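Local coordinates for putative glutathione S-transferase (Corynebacterium glutamicum, PDB 3M1G), which probably acts as a glutathione transferase of the ECM4-like subfamily, at residues R218-L223 and V253-V258; N268-T271 and L276-Y279. All blocks are in the same frame, centred on the assembly; numbering follows the deposited sequence.

In the fold
Interactions 1 and 2 follow one another along the chain within the helical GST C-terminal domain, and their centres lie about 9 Å apart. They meet at Asp256, whose OD1 makes a probable hydrogen bond of 2.8 Å to Ile270 N, and again where Trp220 CH2 packs 3.6 Å from Asn268 O. The segment 268-271 therefore lies against both segments of interaction 1 before it turns back on helix 274-284. Interaction 1 is the nearer to the predicted active site: the side chain of Phe255 comes within about 4 Å of that of Tyr259, predicted to lower the pKa of the predicted nucleophilic cysteine, whereas about 8 Å separates the side chains of Ile270 and Tyr259.

Interaction 1 of 2, residues R218-L223 and V253-V258; sequences RLWVAL and VRFDAV
Phe255 is the bump of this contact, and the hollow that takes its ring is formed by Leu219, Trp220 and Leu223 on one flank of helix 209-229. The backbones stay well apart, with 11.6 Å between Leu223 CA and Phe255 CA. On Phe255 the ring is set with CG anti to the backbone N (chi1 -162°), which carries its far end, CE2 and CZ, to the other helix. Leu219 CD2 meets the rim, near the ring plane, at 4.3 Å from Phe255 CE2. Leu223 and Phe255 point at each other from opposite directions, which brings Leu223 CD1 to 4.2 Å from Phe255 CE2. The tightest approach is that of Trp220 CZ2 to Phe255 CZ, 3.7 Å. These two rings are almost perpendicular (planes at 87°), yet they meet obliquely, neither stacked nor edge-to-face. The wall of the hollow is itself braced: Leu223 CD1 sits 3.5 Å above the plane of the Trp220 indole, toward its rim, and Leu219 CG covers the same face from somewhat higher. A hydrogen bond from Trp220 NE1 to Cys265 O would limit the rotation of the indole. This is buried aromatic-aliphatic packing between two helices of the all-helical GST C-terminal domain, with Phe255 close to Tyr259, a predicted site residue. Around it, helix 199-204 contributes Val200 against both Leu219 and Phe255, helix 182-197 packs Val196 on Leu223, and the loop after helix 255-259 lays Ile270 against Phe255, joining this short helix to the surrounding bundle.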
loop_
_atom_site.group_PDB
_atom_site.type_symbol
_atom_site.label_atom_id
_atom_site.label_comp_id
_atom_site.label_asym_id
_atom_site.label_seq_id
_atom_site.Cartn_x
_atom_site.Cartn_y
_atom_site.Cartn_z
ATOM N N ARG A 218 -8.668 1.008 -15.755
ATOM C CA ARG A 218 -8.331 2.209 -16.532
ATOM C C ARG A 218 -7.093 2.920 -16.006
ATOM O O ARG A 218 -6.223 3.329 -16.776
ATOM C CB ARG A 218 -9.524 3.175 -16.599
ATOM C CG ARG A 218 -10.598 2.730 -17.616
ATOM C CD ARG A 218 -11.847 3.610 -17.533
ATOM N NE ARG A 218 -11.585 5.022 -17.890
ATOM C CZ ARG A 218 -12.509 5.983 -17.847
ATOM N NH1 ARG A 218 -13.735 5.716 -17.421
ATOM N NH2 ARG A 218 -12.212 7.212 -18.194
ATOM N N LEU A 219 -6.997 3.065 -14.694
ATOM C CA LEU A 219 -5.858 3.762 -14.102
ATOM C C LEU A 219 -4.549 3.060 -14.482
ATOM O O LEU A 219 -3.562 3.706 -14.866
ATOM C CB LEU A 219 -6.009 3.830 -12.573
ATOM C CG LEU A 219 -4.827 4.319 -11.761
ATOM C CD1 LEU A 219 -4.520 5.789 -12.054
ATOM C CD2 LEU A 219 -5.083 4.109 -10.233
ATOM N N TRP A 220 -4.537 1.740 -14.391
ATOM C CA TRP A 220 -3.295 1.007 -14.609
ATOM C C TRP A 220 -2.885 0.849 -16.072
ATOM O O TRP A 220 -1.687 0.768 -16.362
ATOM C CB TRP A 220 -3.301 -0.341 -13.808
ATOM C CG TRP A 220 -3.033 0.001 -12.364
ATOM C CD1 TRP A 220 -3.949 0.091 -11.347
ATOM C CD2 TRP A 220 -1.790 0.391 -11.808
ATOM N NE1 TRP A 220 -3.345 0.528 -10.204
ATOM C CE2 TRP A 220 -2.020 0.726 -10.454
ATOM C CE3 TRP A 220 -0.489 0.485 -12.316
ATOM C CZ2 TRP A 220 -1.006 1.108 -9.606
ATOM C CZ3 TRP A 220 0.526 0.894 -11.467
ATOM C CH2 TRP A 220 0.259 1.204 -10.134
ATOM N N VAL A 221 -3.856 0.803 -16.982
ATOM C CA VAL A 221 -3.564 0.889 -18.422
ATOM C C VAL A 221 -2.818 2.222 -18.672
ATOM O O VAL A 221 -1.796 2.242 -19.372
ATOM C CB VAL A 221 -4.857 0.843 -19.295
ATOM C CG1 VAL A 221 -4.589 1.359 -20.697
ATOM C CG2 VAL A 221 -5.468 -0.617 -19.371
ATOM N N ALA A 222 -3.287 3.307 -18.065
ATOM C CA ALA A 222 -2.644 4.600 -18.282
ATOM C C ALA A 222 -1.282 4.705 -17.583
ATOM O O ALA A 222 -0.332 5.232 -18.164
ATOM C CB ALA A 222 -3.562 5.764 -17.858
ATOM N N LEU A 223 -1.166 4.231 -16.343
ATOM C CA LEU A 223 0.152 4.251 -15.674
ATOM C C LEU A 223 1.181 3.388 -16.413
ATOM O O LEU A 223 2.381 3.734 -16.499
ATOM C CB LEU A 223 0.041 3.852 -14.202
ATOM C CG LEU A 223 -0.701 4.836 -13.267
ATOM C CD1 LEU A 223 -0.886 4.240 -11.835
ATOM C CD2 LEU A 223 -0.019 6.213 -13.183
ATOM N N VAL A 253 2.917 12.351 -6.748
ATOM C CA VAL A 253 3.488 12.682 -5.453
ATOM C C VAL A 253 2.570 12.348 -4.260
ATOM O O VAL A 253 3.042 12.198 -3.125
ATOM C CB VAL A 253 3.959 14.131 -5.417
ATOM C CG1 VAL A 253 2.783 15.112 -5.136
ATOM C CG2 VAL A 253 5.110 14.287 -4.425
ATOM N N ARG A 254 1.280 12.188 -4.531
ATOM C CA ARG A 254 0.304 11.804 -3.551
ATOM C C ARG A 254 -0.014 10.307 -3.625
ATOM O O ARG A 254 -0.823 9.792 -2.844
ATOM C CB ARG A 254 -1.002 12.596 -3.757
ATOM C CG ARG A 254 -0.907 14.066 -3.400
ATOM C CD ARG A 254 -2.071 14.890 -3.953
ATOM N NE ARG A 254 -1.968 16.249 -3.430
ATOM C CZ ARG A 254 -1.081 17.156 -3.865
ATOM N NH1 ARG A 254 -0.274 16.866 -4.857
ATOM N NH2 ARG A 254 -1.009 18.358 -3.294
ATOM N N PHE A 255 0.584 9.613 -4.565
ATOM C CA PHE A 255 0.180 8.229 -4.825
ATOM C C PHE A 255 0.516 7.227 -3.718
ATOM O O PHE A 255 -0.391 6.637 -3.114
ATOM C CB PHE A 255 0.701 7.735 -6.164
ATOM C CG PHE A 255 -0.021 6.527 -6.661
ATOM C CD1 PHE A 255 0.381 5.257 -6.271
ATOM C CD2 PHE A 255 -1.083 6.655 -7.495
ATOM C CE1 PHE A 255 -0.273 4.127 -6.733
ATOM C CE2 PHE A 255 -1.759 5.542 -7.975
ATOM C CZ PHE A 255 -1.321 4.246 -7.589
ATOM N N ASP A 256 1.792 7.031 -3.436
ATOM C CA ASP A 256 2.148 6.084 -2.390
ATOM C C ASP A 256 1.627 6.548 -1.031
ATOM O O ASP A 256 1.167 5.713 -0.206
ATOM C CB ASP A 256 3.664 5.826 -2.345
ATOM C CG ASP A 256 4.173 5.042 -3.567
ATOM O OD1 ASP A 256 3.326 4.561 -4.355
ATOM O OD2 ASP A 256 5.419 4.925 -3.737
ATOM N N ALA A 257 1.640 7.860 -0.800
ATOM C CA ALA A 257 1.205 8.425 0.481
ATOM C C ALA A 257 -0.297 8.264 0.773
ATOM O O ALA A 257 -0.686 8.099 1.937
ATOM C CB ALA A 257 1.605 9.927 0.597
ATOM N N VAL A 258 -1.135 8.333 -0.262
ATOM C CA VAL A 258 -2.594 8.375 -0.085
ATOM C C VAL A 258 -3.357 7.458 -1.038
ATOM O O VAL A 258 -4.083 6.575 -0.614
ATOM C CB VAL A 258 -3.175 9.803 -0.256
ATOM C CG1 VAL A 258 -4.713 9.728 -0.269
ATOM C CG2 VAL A 258 -2.679 10.727 0.864
#

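Interaction 2 of 2, residues N268-T271 and L276-Y279; sequences NKIT and LWGY
The hydroxyl OG1 of Thr271, whose methyl rests on the indole of Trp277, is hydrogen-bonded to OE2 of Glu272 of the second subunit; beyond the two segments as well, Lys269 NZ forms a salt bridge with OE1 of that Glu272 of the second subunit. The two branches of Thr271 thus divide the work. With OG1 between the backbone N and the carbonyl carbon (chi1 61°), CG2 falls anti to the carbonyl carbon, beside the backbone N, and so over the centre of the Trp277 six-membered ring, 3.9 Å from Thr271 CG2 to the ring centroid and 8° off the normal, a well-centred CH-pi contact. The two side chains run side by side in the same direction, and Thr271 CA lies over the indole too, 3.8 Å from Trp277 CG. Trp277 reaches this position with its own CG anti to the backbone N (chi1 179°). At the foot of the Trp277 side chain, against the helix backbone, Ile270 CG2 packs 4.1 Å from Leu276 CB and 4.0 Å from Trp277 CA, while Ile270 O comes to 3.3 Å from Trp277 CB. The segments share no hydrogen bond; among their polar groups, Leu276 N is hydrogen-bonded to Glu227 OE1. Trp277 also makes a cation-pi contact with Arg281 and an edge-to-face one with Phe324. Chemically, then, the two segments meet through hydrocarbon and pi contacts, while the polar side-chain ends of Lys269 and Thr271 bind Glu272 of the second subunit. One side chain, Thr271, takes part in both, so the CH-pi packing and the intersubunit bond may be coupled.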
loop_
_atom_site.group_PDB
_atom_site.type_symbol
_atom_site.label_atom_id
_atom_site.label_comp_id
_atom_site.label_asym_id
_atom_site.label_seq_id
_atom_site.Cartn_x
_atom_site.Cartn_y
_atom_site.Cartn_z
ATOM N N ASN A 268 0.597 -1.623 -7.475
ATOM C CA ASN A 268 2.008 -1.510 -7.196
ATOM C C ASN A 268 2.193 -0.152 -6.574
ATOM O O ASN A 268 1.343 0.724 -6.762
ATOM C CB ASN A 268 2.823 -1.472 -8.489
ATOM C CG ASN A 268 2.928 -2.797 -9.156
ATOM O OD1 ASN A 268 2.376 -2.995 -10.247
ATOM N ND2 ASN A 268 3.719 -3.702 -8.562
ATOM N N LYS A 269 3.300 0.035 -5.851
ATOM C CA LYS A 269 3.680 1.369 -5.404
ATOM C C LYS A 269 4.415 2.028 -6.595
ATOM O O LYS A 269 4.990 1.338 -7.443
ATOM C CB LYS A 269 4.605 1.336 -4.173
ATOM C CG LYS A 269 3.887 1.067 -2.834
ATOM C CD LYS A 269 4.844 0.808 -1.666
ATOM C CE LYS A 269 5.594 2.100 -1.263
ATOM N NZ LYS A 269 6.381 1.966 -0.008
ATOM N N ILE A 270 4.426 3.359 -6.635
ATOM C CA ILE A 270 5.230 4.048 -7.637
ATOM C C ILE A 270 6.698 3.680 -7.488
ATOM O O ILE A 270 7.405 3.584 -8.487
ATOM C CB ILE A 270 5.037 5.582 -7.612
ATOM C CG1 ILE A 270 3.575 5.962 -7.895
ATOM C CG2 ILE A 270 5.957 6.268 -8.653
ATOM C CD1 ILE A 270 2.944 5.398 -9.198
ATOM N N THR A 271 7.166 3.447 -6.252
ATOM C CA THR A 271 8.554 2.988 -6.011
ATOM C C THR A 271 8.899 1.715 -6.774
ATOM O O THR A 271 10.064 1.470 -7.039
ATOM C CB THR A 271 8.823 2.758 -4.509
ATOM O OG1 THR A 271 7.924 1.746 -4.048
ATOM C CG2 THR A 271 8.574 4.111 -3.703
ATOM N N LEU A 276 8.666 5.741 -13.764
ATOM C CA LEU A 276 7.844 6.720 -13.036
ATOM C C LEU A 276 8.530 7.160 -11.766
ATOM O O LEU A 276 8.428 8.337 -11.388
ATOM C CB LEU A 276 6.453 6.169 -12.702
ATOM C CG LEU A 276 5.515 6.042 -13.924
ATOM C CD1 LEU A 276 4.266 5.196 -13.546
ATOM C CD2 LEU A 276 5.109 7.394 -14.408
ATOM N N TRP A 277 9.184 6.228 -11.071
ATOM C CA TRP A 277 9.821 6.568 -9.790
ATOM C C TRP A 277 11.053 7.465 -9.954
ATOM O O TRP A 277 11.252 8.383 -9.162
ATOM C CB TRP A 277 10.187 5.302 -9.028
ATOM C CG TRP A 277 10.869 5.450 -7.700
ATOM C CD1 TRP A 277 11.921 4.725 -7.295
ATOM C CD2 TRP A 277 10.538 6.332 -6.582
ATOM N NE1 TRP A 277 12.294 5.079 -6.024
ATOM C CE2 TRP A 277 11.477 6.066 -5.562
ATOM C CE3 TRP A 277 9.568 7.318 -6.360
ATOM C CZ2 TRP A 277 11.456 6.720 -4.315
ATOM C CZ3 TRP A 277 9.569 8.012 -5.129
ATOM C CH2 TRP A 277 10.506 7.698 -4.128
ATOM N N GLY A 278 11.882 7.170 -10.952
ATOM C CA GLY A 278 12.986 8.052 -11.347
ATOM C C GLY A 278 12.483 9.436 -11.719
ATOM O O GLY A 278 12.972 10.445 -11.207
ATOM N N TYR A 279 11.464 9.479 -12.572
ATOM C CA TYR A 279 10.805 10.746 -12.974
ATOM C C TYR A 279 10.246 11.529 -11.793
ATOM O O TYR A 279 10.459 12.734 -11.667
ATOM C CB TYR A 279 9.738 10.396 -14.012
ATOM C CG TYR A 279 8.706 11.451 -14.389
ATOM C CD1 TYR A 279 8.955 12.359 -15.380
ATOM C CD2 TYR A 279 7.456 11.482 -13.761
ATOM C CE1 TYR A 279 7.998 13.279 -15.757
ATOM C CE2 TYR A 279 6.485 12.395 -14.134
ATOM C CZ TYR A 279 6.772 13.294 -15.145
ATOM O OH TYR A 279 5.835 14.211 -15.554
#